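PDB 6KFN: alginate lyase from Paenibacillus sp. FPU-7, which catalyses the eliminative cleavage of alginate, probably at linkages next to mannuronate residues. Local coordinates for residues Ile27-Gly32 and Ala62-Tyr67; Asn102-Asp107 and Ser126-Arg131; Ile111-Asp116 and Ile135-Leu140. All blocks are in the same frame, centred on the assembly; numbering follows the deposited sequence.

Contacts 2 and 3 join the same two successive turns of a right-handed parallel beta-helix, at sites on opposite sides of the chain's centre, their centres about 20 Å apart. In both, parallel backbone hydrogen bonds are joined by side-chain contacts, and apolar side chains (M106 and I130, I111 and I135) face the interior. The partly exposed face carries a salt bridge in contact 2 and a tyrosine pair in contact 3, which adds backbone bonds between the 113-116 and 137-140 loops. Contact 1, small and apolar with buried leucines amid partly exposed residues, lies about 20 Å from the chain's centre and joins strands that do not pair. Its V63 CG1 packs 4.3 Å from Y112 OH of contact 3.

Contact 1. Residues Ile27-Gly32 and Ala62-Tyr67; sequences IVLAEG and AVLSGY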
loop_
_atom_site.group_PDB
_atom_site.type_symbol
_atom_site.label_atom_id
_atom_site.label_comp_id
_atom_site.label_asym_id
_atom_site.label_seq_id
_atom_site.Cartn_x
_atom_site.Cartn_y
_atom_site.Cartn_z
ATOM N N ILE A 27 -7.706 -14.763 -16.161
ATOM C CA ILE A 27 -6.973 -15.852 -15.538
ATOM C C ILE A 27 -7.647 -16.111 -14.189
ATOM O O ILE A 27 -7.598 -15.275 -13.288
ATOM C CB ILE A 27 -5.493 -15.498 -15.375
ATOM C CG1 ILE A 27 -4.870 -15.138 -16.723
ATOM C CG2 ILE A 27 -4.770 -16.647 -14.685
ATOM C CD1 ILE A 27 -3.463 -14.521 -16.590
ATOM N N VAL A 28 -8.310 -17.270 -14.097
ATOM C CA VAL A 28 -9.240 -17.572 -13.013
ATOM C C VAL A 28 -8.652 -18.695 -12.176
ATOM O O VAL A 28 -8.486 -19.816 -12.667
ATOM C CB VAL A 28 -10.629 -17.944 -13.545
ATOM C CG1 VAL A 28 -11.590 -18.121 -12.382
ATOM C CG2 VAL A 28 -11.151 -16.881 -14.535
ATOM N N LEU A 29 -8.299 -18.390 -10.929
ATOM C CA LEU A 29 -7.561 -19.296 -10.073
ATOM C C LEU A 29 -8.487 -20.041 -9.111
ATOM O O LEU A 29 -9.344 -19.455 -8.445
ATOM C CB LEU A 29 -6.508 -18.526 -9.296
ATOM C CG LEU A 29 -5.510 -17.746 -10.154
ATOM C CD1 LEU A 29 -4.409 -17.185 -9.297
ATOM C CD2 LEU A 29 -4.963 -18.624 -11.268
ATOM N N ALA A 30 -8.313 -21.360 -9.056
ATOM C CA ALA A 30 -9.202 -22.214 -8.284
ATOM C C ALA A 30 -9.201 -21.878 -6.798
ATOM O O ALA A 30 -8.159 -21.657 -6.190
ATOM C CB ALA A 30 -8.774 -23.671 -8.463
ATOM N N GLU A 31 -10.393 -21.859 -6.197
ATOM C CA GLU A 31 -10.518 -21.678 -4.754
ATOM C C GLU A 31 -9.794 -22.779 -4.005
ATOM O O GLU A 31 -9.778 -23.930 -4.412
ATOM C CB GLU A 31 -11.979 -21.645 -4.341
ATOM C CG GLU A 31 -12.697 -20.375 -4.766
ATOM C CD GLU A 31 -14.066 -20.295 -4.150
ATOM O OE1 GLU A 31 -15.059 -20.506 -4.864
ATOM O OE2 GLU A 31 -14.162 -20.064 -2.921
ATOM N N GLY A 32 -9.212 -22.424 -2.872
ATOM C CA GLY A 32 -8.593 -23.399 -2.006
ATOM C C GLY A 32 -7.193 -23.781 -2.400
ATOM O O GLY A 32 -6.539 -24.509 -1.657
ATOM N N ALA A 62 -8.175 -18.160 -3.751
ATOM C CA ALA A 62 -6.864 -18.614 -4.167
ATOM C C ALA A 62 -5.772 -17.789 -3.492
ATOM O O ALA A 62 -5.938 -16.594 -3.245
ATOM C CB ALA A 62 -6.754 -18.509 -5.690
ATOM N N VAL A 63 -4.638 -18.438 -3.256
ATOM C CA VAL A 63 -3.492 -17.855 -2.578
ATOM C C VAL A 63 -2.287 -17.863 -3.504
ATOM O O VAL A 63 -1.939 -18.910 -4.056
ATOM C CB VAL A 63 -3.120 -18.635 -1.310
ATOM C CG1 VAL A 63 -1.913 -17.999 -0.611
ATOM C CG2 VAL A 63 -4.304 -18.735 -0.337
ATOM N N LEU A 64 -1.638 -16.703 -3.661
ATOM C CA LEU A 64 -0.330 -16.624 -4.275
ATOM C C LEU A 64 0.708 -16.560 -3.162
ATOM O O LEU A 64 0.738 -15.612 -2.389
ATOM C CB LEU A 64 -0.178 -15.397 -5.184
ATOM C CG LEU A 64 -1.220 -15.205 -6.266
ATOM C CD1 LEU A 64 -0.824 -14.047 -7.158
ATOM C CD2 LEU A 64 -1.419 -16.454 -7.068
ATOM N N SER A 65 1.530 -17.621 -3.056
ATOM C CA SER A 65 2.564 -17.674 -2.038
ATOM C C SER A 65 3.945 -17.633 -2.668
ATOM O O SER A 65 4.183 -18.325 -3.672
ATOM C CB SER A 65 2.461 -18.941 -1.234
ATOM O OG SER A 65 3.476 -18.964 -0.227
ATOM N N GLY A 66 4.876 -16.874 -2.082
ATOM C CA GLY A 66 6.270 -17.067 -2.424
ATOM C C GLY A 66 6.829 -18.316 -1.770
ATOM O O GLY A 66 6.137 -19.085 -1.101
ATOM N N TYR A 67 8.132 -18.491 -1.946
ATOM C CA TYR A 67 8.844 -19.631 -1.382
ATOM C C TYR A 67 9.329 -19.401 0.030
ATOM O O TYR A 67 9.576 -20.382 0.744
ATOM C CB TYR A 67 10.068 -19.922 -2.221
ATOM C CG TYR A 67 9.726 -20.269 -3.640
ATOM C CD1 TYR A 67 9.217 -21.517 -3.947
ATOM C CD2 TYR A 67 9.926 -19.362 -4.668
ATOM C CE1 TYR A 67 8.919 -21.873 -5.241
ATOM C CE2 TYR A 67 9.622 -19.684 -5.969
ATOM C CZ TYR A 67 9.130 -20.957 -6.256
ATOM O OH TYR A 67 8.826 -21.300 -7.554
#
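L29 carries this contact, reaching from the end of strand 25-29 to A62 and L64. Its CB points toward the 62-67 segment and rests on the methyl of A62, with L29 CB 3.6 Å from A62 CB. From there CG turns to the side of the backbone N, opposite the carbonyl carbon (chi1 -57°), and the chain then runs out nearly straight to CD1. L29 CD1 ends 3.8 Å from L64 CD2. The two leucines cross at about a right angle, so they meet through their end methyls rather than along their lengths. The CB of L64 does not itself face L29; the outer part of its side chain makes the approach.

The A62 methyl has a second neighbour in the carbonyl oxygen of A30, with A30 O 3.5 Å from A62 CB, a plain van der Waals contact. The backbones come close at one place, where E31 CA and A62 CA are 4.8 Å apart, and no hydrogen bond passes between the segments. The polar groups here look elsewhere: A62 N is bonded to S55 OG, while E31 turns its CB away and E31 OE2 accepts a hydrogen bond from the backbone N of N60. Only 188 Å² is buried in all, which fits a corner contact between two faces of the beta-helix rather than a rung of paired strands.

Each strand has its own partners. Strand 25-29 runs parallel between strands 4-8 and 51-55, and strand 63-65 between 34-36 and 88-92; L29 also packs on F35 of strand 34-36. Helix 11-19 closes the group from one more direction, its L14 touching both I27 and L64, so that the helix and the two strands share one apolar cluster near the N-terminal end of the fold.

Contact 2. Residues Asn102-Asp107 and Ser126-Arg131; sequences NHVQMD and SDNIIR
M106 and I130 pack on the buried face of two parallel strands, 105-107 and 129-131, neighbouring rungs of the beta-helix. M106 CB lies 3.9 Å from I130 CG1, and F121 and V119 add to the same interior. Of the backbone bonds between the strands, M106 N to I129 O is nearly straight, 2.8 Å long with an angle of 176°.

N128 continues this well-packed part into the turn. With its CG beside the backbone N (chi1 -55°), N128 OD1 takes the N-H of V104 N at 2.8 Å, in the carbonyl plane and on a lone pair. Its ND2 is bonded to A101 O and to N168 OD1, the latter link as in beta-helix asparagine ladders.

At the rim of the turn the contact is more open and more polar. H103 and D127 both adopt left-handed backbone conformations, and their side chains lie side by side; D127 CB sits over a face of the imidazole, 3.8 Å from the H103 ring centroid. One water donates to N102 OD1 and D127 OD2; N102 ND2 is bonded to D80 OD1, and D127 OD1 also forms a salt bridge with R167.

On the partly exposed face, the R131 chain bends so that the edge of its guanidinium meets D107 OD2 and Q105 OE1. R131 NH1 makes a salt bridge to D107 OD2 at 3.0 Å, from above the carboxylate plane, and R131 NH2 a longer bond of 3.3 Å to Q105 OE1, while Q105 NE2 is bonded to N83 OD1. The interior is held by apolar packing, the turn by an amide bonded at both oxygen and nitrogen and so fixed in rotation, and the outer face by R131, its charge probably balanced chiefly by D107.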
loop_
_atom_site.group_PDB
_atom_site.type_symbol
_atom_site.label_atom_id
_atom_site.label_comp_id
_atom_site.label_asym_id
_atom_site.label_seq_id
_atom_site.Cartn_x
_atom_site.Cartn_y
_atom_site.Cartn_z
ATOM N N ASN A 102 0.995 0.831 -14.557
ATOM C CA ASN A 102 0.058 1.932 -14.540
ATOM C C ASN A 102 -1.363 1.412 -14.761
ATOM O O ASN A 102 -1.578 0.448 -15.505
ATOM C CB ASN A 102 0.370 2.959 -15.634
ATOM C CG ASN A 102 1.782 3.481 -15.510
ATOM O OD1 ASN A 102 2.036 4.406 -14.778
ATOM N ND2 ASN A 102 2.740 2.794 -16.128
ATOM N N HIS A 103 -2.336 2.084 -14.151
ATOM C CA HIS A 103 -3.738 1.727 -14.318
ATOM C C HIS A 103 -4.022 0.286 -13.890
ATOM O O HIS A 103 -4.890 -0.380 -14.447
ATOM C CB HIS A 103 -4.258 1.985 -15.738
ATOM C CG HIS A 103 -4.165 3.416 -16.124
ATOM N ND1 HIS A 103 -5.059 4.355 -15.683
ATOM C CD2 HIS A 103 -3.288 4.070 -16.917
ATOM C CE1 HIS A 103 -4.743 5.528 -16.186
ATOM N NE2 HIS A 103 -3.673 5.391 -16.934
ATOM N N VAL A 104 -3.320 -0.161 -12.841
ATOM C CA VAL A 104 -3.578 -1.452 -12.212
ATOM C C VAL A 104 -4.624 -1.244 -11.131
ATOM O O VAL A 104 -4.550 -0.297 -10.350
ATOM C CB VAL A 104 -2.272 -2.007 -11.623
ATOM C CG1 VAL A 104 -2.508 -3.278 -10.829
ATOM C CG2 VAL A 104 -1.226 -2.235 -12.713
ATOM N N GLN A 105 -5.621 -2.137 -11.098
ATOM C CA GLN A 105 -6.663 -2.121 -10.079
ATOM C C GLN A 105 -6.555 -3.376 -9.224
ATOM O O GLN A 105 -6.758 -4.483 -9.720
ATOM C CB GLN A 105 -8.036 -2.059 -10.725
ATOM C CG GLN A 105 -8.266 -0.857 -11.581
ATOM C CD GLN A 105 -9.693 -0.745 -12.026
ATOM O OE1 GLN A 105 -10.441 0.031 -11.494
ATOM N NE2 GLN A 105 -10.120 -1.599 -12.904
ATOM N N MET A 106 -6.231 -3.185 -7.964
ATOM C CA MET A 106 -6.161 -4.247 -6.964
ATOM C C MET A 106 -7.414 -4.135 -6.083
ATOM O O MET A 106 -7.679 -3.056 -5.552
ATOM C CB MET A 106 -4.899 -4.075 -6.126
ATOM C CG MET A 106 -3.649 -4.423 -6.889
ATOM S SD MET A 106 -2.126 -3.848 -6.148
ATOM C CE MET A 106 -2.180 -2.134 -6.723
ATOM N N ASP A 107 -8.175 -5.221 -5.949
ATOM C CA ASP A 107 -9.471 -5.137 -5.284
ATOM C C ASP A 107 -9.736 -6.454 -4.562
ATOM O O ASP A 107 -9.596 -7.517 -5.155
ATOM C CB ASP A 107 -10.534 -4.848 -6.359
ATOM C CG ASP A 107 -11.890 -4.431 -5.842
ATOM O OD1 ASP A 107 -12.184 -4.576 -4.659
ATOM O OD2 ASP A 107 -12.637 -3.831 -6.676
ATOM N N SER A 126 2.008 4.600 -11.734
ATOM C CA SER A 126 1.084 5.695 -11.544
ATOM C C SER A 126 -0.340 5.302 -11.913
ATOM O O SER A 126 -0.595 4.372 -12.677
ATOM C CB SER A 126 1.527 6.897 -12.377
ATOM O OG SER A 126 2.796 7.382 -11.984
ATOM N N ASP A 127 -1.289 6.083 -11.376
ATOM C CA ASP A 127 -2.689 5.928 -11.745
ATOM C C ASP A 127 -3.218 4.539 -11.406
ATOM O O ASP A 127 -4.078 4.002 -12.102
ATOM C CB ASP A 127 -2.964 6.282 -13.217
ATOM C CG ASP A 127 -2.497 7.682 -13.521
ATOM O OD1 ASP A 127 -3.109 8.637 -12.966
ATOM O OD2 ASP A 127 -1.512 7.856 -14.292
ATOM N N ASN A 128 -2.709 3.962 -10.315
ATOM C CA ASN A 128 -3.152 2.658 -9.836
ATOM C C ASN A 128 -4.104 2.846 -8.661
ATOM O O ASN A 128 -4.173 3.920 -8.066
ATOM C CB ASN A 128 -1.958 1.831 -9.405
ATOM C CG ASN A 128 -0.925 1.707 -10.514
ATOM O OD1 ASN A 128 -1.207 1.072 -11.535
ATOM N ND2 ASN A 128 0.255 2.269 -10.327
ATOM N N ILE A 129 -4.826 1.777 -8.316
ATOM C CA ILE A 129 -5.682 1.784 -7.134
ATOM C C ILE A 129 -5.567 0.449 -6.421
ATOM O O ILE A 129 -5.544 -0.594 -7.060
ATOM C CB ILE A 129 -7.141 2.133 -7.466
ATOM C CG1 ILE A 129 -7.996 2.259 -6.192
ATOM C CG2 ILE A 129 -7.744 1.196 -8.471
ATOM C CD1 ILE A 129 -9.262 3.021 -6.396
ATOM N N ILE A 130 -5.529 0.506 -5.107
ATOM C CA ILE A 130 -5.806 -0.636 -4.258
ATOM C C ILE A 130 -7.008 -0.283 -3.403
ATOM O O ILE A 130 -7.023 0.743 -2.716
ATOM C CB ILE A 130 -4.588 -1.114 -3.445
ATOM C CG1 ILE A 130 -4.975 -2.346 -2.622
ATOM C CG2 ILE A 130 -3.957 -0.026 -2.594
ATOM C CD1 ILE A 130 -3.806 -3.125 -2.065
ATOM N N ARG A 131 -8.035 -1.145 -3.462
ATOM C CA ARG A 131 -9.273 -0.891 -2.773
ATOM C C ARG A 131 -9.777 -2.162 -2.109
ATOM O O ARG A 131 -9.480 -3.284 -2.536
ATOM C CB ARG A 131 -10.317 -0.293 -3.695
ATOM C CG ARG A 131 -10.782 -1.177 -4.793
ATOM C CD ARG A 131 -12.127 -0.701 -5.316
ATOM N NE ARG A 131 -11.948 0.261 -6.368
ATOM C CZ ARG A 131 -11.716 -0.085 -7.620
ATOM N NH1 ARG A 131 -11.615 -1.345 -7.941
ATOM N NH2 ARG A 131 -11.552 0.839 -8.530
HETATM O O HOH W 1 0.024 6.342 -15.801
#

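Contact 3. Residues Ile111-Asp116 and Ile135-Leu140; sequences IYDIGD and IYNTGL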
loop_
_atom_site.group_PDB
_atom_site.type_symbol
_atom_site.label_atom_id
_atom_site.label_comp_id
_atom_site.label_asym_id
_atom_site.label_seq_id
_atom_site.Cartn_x
_atom_site.Cartn_y
_atom_site.Cartn_z
ATOM N N ILE A 111 -3.351 -9.520 2.042
ATOM C CA ILE A 111 -1.907 -9.577 1.861
ATOM C C ILE A 111 -1.293 -9.652 3.257
ATOM O O ILE A 111 -1.536 -8.755 4.073
ATOM C CB ILE A 111 -1.394 -8.350 1.098
ATOM C CG1 ILE A 111 -2.101 -8.250 -0.257
ATOM C CG2 ILE A 111 0.118 -8.385 0.977
ATOM C CD1 ILE A 111 -1.812 -6.983 -1.004
ATOM N N TYR A 112 -0.540 -10.717 3.538
ATOM C CA TYR A 112 -0.141 -10.957 4.919
ATOM C C TYR A 112 1.048 -11.889 4.982
ATOM O O TYR A 112 1.320 -12.679 4.073
ATOM C CB TYR A 112 -1.327 -11.578 5.723
ATOM C CG TYR A 112 -1.812 -12.893 5.131
ATOM C CD1 TYR A 112 -2.700 -12.891 4.057
ATOM C CD2 TYR A 112 -1.344 -14.124 5.560
ATOM C CE1 TYR A 112 -3.117 -14.027 3.440
ATOM C CE2 TYR A 112 -1.777 -15.329 4.910
ATOM C CZ TYR A 112 -2.662 -15.232 3.840
ATOM O OH TYR A 112 -3.152 -16.330 3.128
ATOM N N ASP A 113 1.732 -11.819 6.128
ATOM C CA ASP A 113 2.906 -12.641 6.423
ATOM C C ASP A 113 3.995 -12.408 5.369
ATOM O O ASP A 113 4.436 -13.286 4.630
ATOM C CB ASP A 113 2.586 -14.116 6.626
ATOM C CG ASP A 113 1.732 -14.379 7.848
ATOM O OD1 ASP A 113 1.689 -13.564 8.776
ATOM O OD2 ASP A 113 1.087 -15.468 7.838
ATOM N N ILE A 114 4.438 -11.144 5.344
ATOM C CA ILE A 114 5.368 -10.594 4.371
ATOM C C ILE A 114 6.642 -10.172 5.104
ATOM O O ILE A 114 6.585 -9.576 6.186
ATOM C CB ILE A 114 4.720 -9.377 3.654
ATOM C CG1 ILE A 114 3.408 -9.766 2.960
ATOM C CG2 ILE A 114 5.677 -8.746 2.686
ATOM C CD1 ILE A 114 3.520 -10.856 1.919
ATOM N N GLY A 115 7.797 -10.466 4.510
ATOM C CA GLY A 115 9.060 -10.151 5.173
ATOM C C GLY A 115 9.316 -8.655 5.354
ATOM O O GLY A 115 9.740 -8.216 6.433
ATOM N N ASP A 116 9.112 -7.877 4.287
ATOM C CA ASP A 116 9.255 -6.432 4.268
ATOM C C ASP A 116 7.866 -5.835 4.018
ATOM O O ASP A 116 6.966 -6.059 4.833
ATOM C CB ASP A 116 10.319 -6.003 3.240
ATOM C CG ASP A 116 11.743 -6.407 3.609
ATOM O OD1 ASP A 116 12.036 -6.903 4.705
ATOM O OD2 ASP A 116 12.604 -6.158 2.704
ATOM N N ILE A 135 -4.270 -5.562 4.535
ATOM C CA ILE A 135 -2.858 -5.827 4.610
ATOM C C ILE A 135 -2.498 -5.928 6.089
ATOM O O ILE A 135 -2.814 -5.016 6.859
ATOM C CB ILE A 135 -2.029 -4.703 3.946
ATOM C CG1 ILE A 135 -2.412 -4.547 2.473
ATOM C CG2 ILE A 135 -0.553 -4.940 4.128
ATOM C CD1 ILE A 135 -1.932 -3.255 1.844
ATOM N N TYR A 136 -1.843 -7.023 6.488
ATOM C CA TYR A 136 -1.489 -7.209 7.889
ATOM C C TYR A 136 -0.247 -8.082 7.962
ATOM O O TYR A 136 0.142 -8.725 6.989
ATOM C CB TYR A 136 -2.697 -7.766 8.696
ATOM C CG TYR A 136 -3.210 -9.116 8.270
ATOM C CD1 TYR A 136 -4.110 -9.245 7.216
ATOM C CD2 TYR A 136 -2.858 -10.262 8.964
ATOM C CE1 TYR A 136 -4.620 -10.485 6.853
ATOM C CE2 TYR A 136 -3.358 -11.497 8.613
ATOM C CZ TYR A 136 -4.244 -11.622 7.567
ATOM O OH TYR A 136 -4.735 -12.859 7.247
ATOM N N ASN A 137 0.402 -8.107 9.133
ATOM C CA ASN A 137 1.550 -8.994 9.361
ATOM C C ASN A 137 2.636 -8.802 8.295
ATOM O O ASN A 137 2.970 -9.708 7.528
ATOM C CB ASN A 137 1.125 -10.464 9.440
ATOM C CG ASN A 137 0.362 -10.759 10.658
ATOM O OD1 ASN A 137 0.119 -9.916 11.495
ATOM N ND2 ASN A 137 -0.122 -12.009 10.732
ATOM N N THR A 138 3.213 -7.598 8.306
ATOM C CA THR A 138 4.342 -7.232 7.439
ATOM C C THR A 138 5.560 -6.948 8.293
ATOM O O THR A 138 5.464 -6.782 9.509
ATOM C CB THR A 138 4.004 -6.008 6.584
ATOM O OG1 THR A 138 3.693 -4.926 7.454
ATOM C CG2 THR A 138 2.803 -6.241 5.675
ATOM N N GLY A 139 6.735 -6.864 7.671
ATOM C CA GLY A 139 7.943 -6.643 8.423
ATOM C C GLY A 139 8.391 -7.815 9.252
ATOM O O GLY A 139 9.130 -7.622 10.240
ATOM N N LEU A 140 8.053 -9.043 8.837
ATOM C CA LEU A 140 8.469 -10.241 9.567
ATOM C C LEU A 140 9.970 -10.484 9.488
ATOM O O LEU A 140 10.518 -11.179 10.361
ATOM C CB LEU A 140 7.695 -11.460 9.091
ATOM C CG LEU A 140 6.174 -11.410 9.264
ATOM C CD1 LEU A 140 5.669 -12.799 8.926
ATOM C CD2 LEU A 140 5.781 -10.956 10.656
#
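I111 and I135 start this contact as matching residues on two turns of a right-handed parallel beta-helix. Their side chains share the buried face, and I111 O takes the Y136 N-H at 3.0 Å. Next, Y112 lays its CB over the centre of the Y136 ring, 3.5 Å from the centroid. The two rings are near parallel, 12° apart, but offset until little of one lies above the other; instead Y136 OH lies over a face of the Y112 ring, toward its rim. Both tyrosines place CG between the backbone N and the carbonyl carbon (chi1 59° and 62°), and on parallel strands in register this equal torsion points both rings the same way. Replacing Y136 by an alanine would probably uncover Y112 CB and leave E110 without the hydroxyl it is bonded to.

D113 rounds a corner with a left-handed backbone, as does N137, and the two side chains lie alongside each other, with N137 ND2 giving a bond of 3.1 Å to D113 OD1. I114 N then bonds to N137 O, and I114 O accepts L140 N in a nearly straight bond. At G115 the chain passes close to G139, with G115 O 3.1 Å from G139 CA. D116 OD2 forms a salt bridge with K94 NZ, while D116 O receives G139 N on a lone pair, in the carbonyl plane, at 3.0 Å.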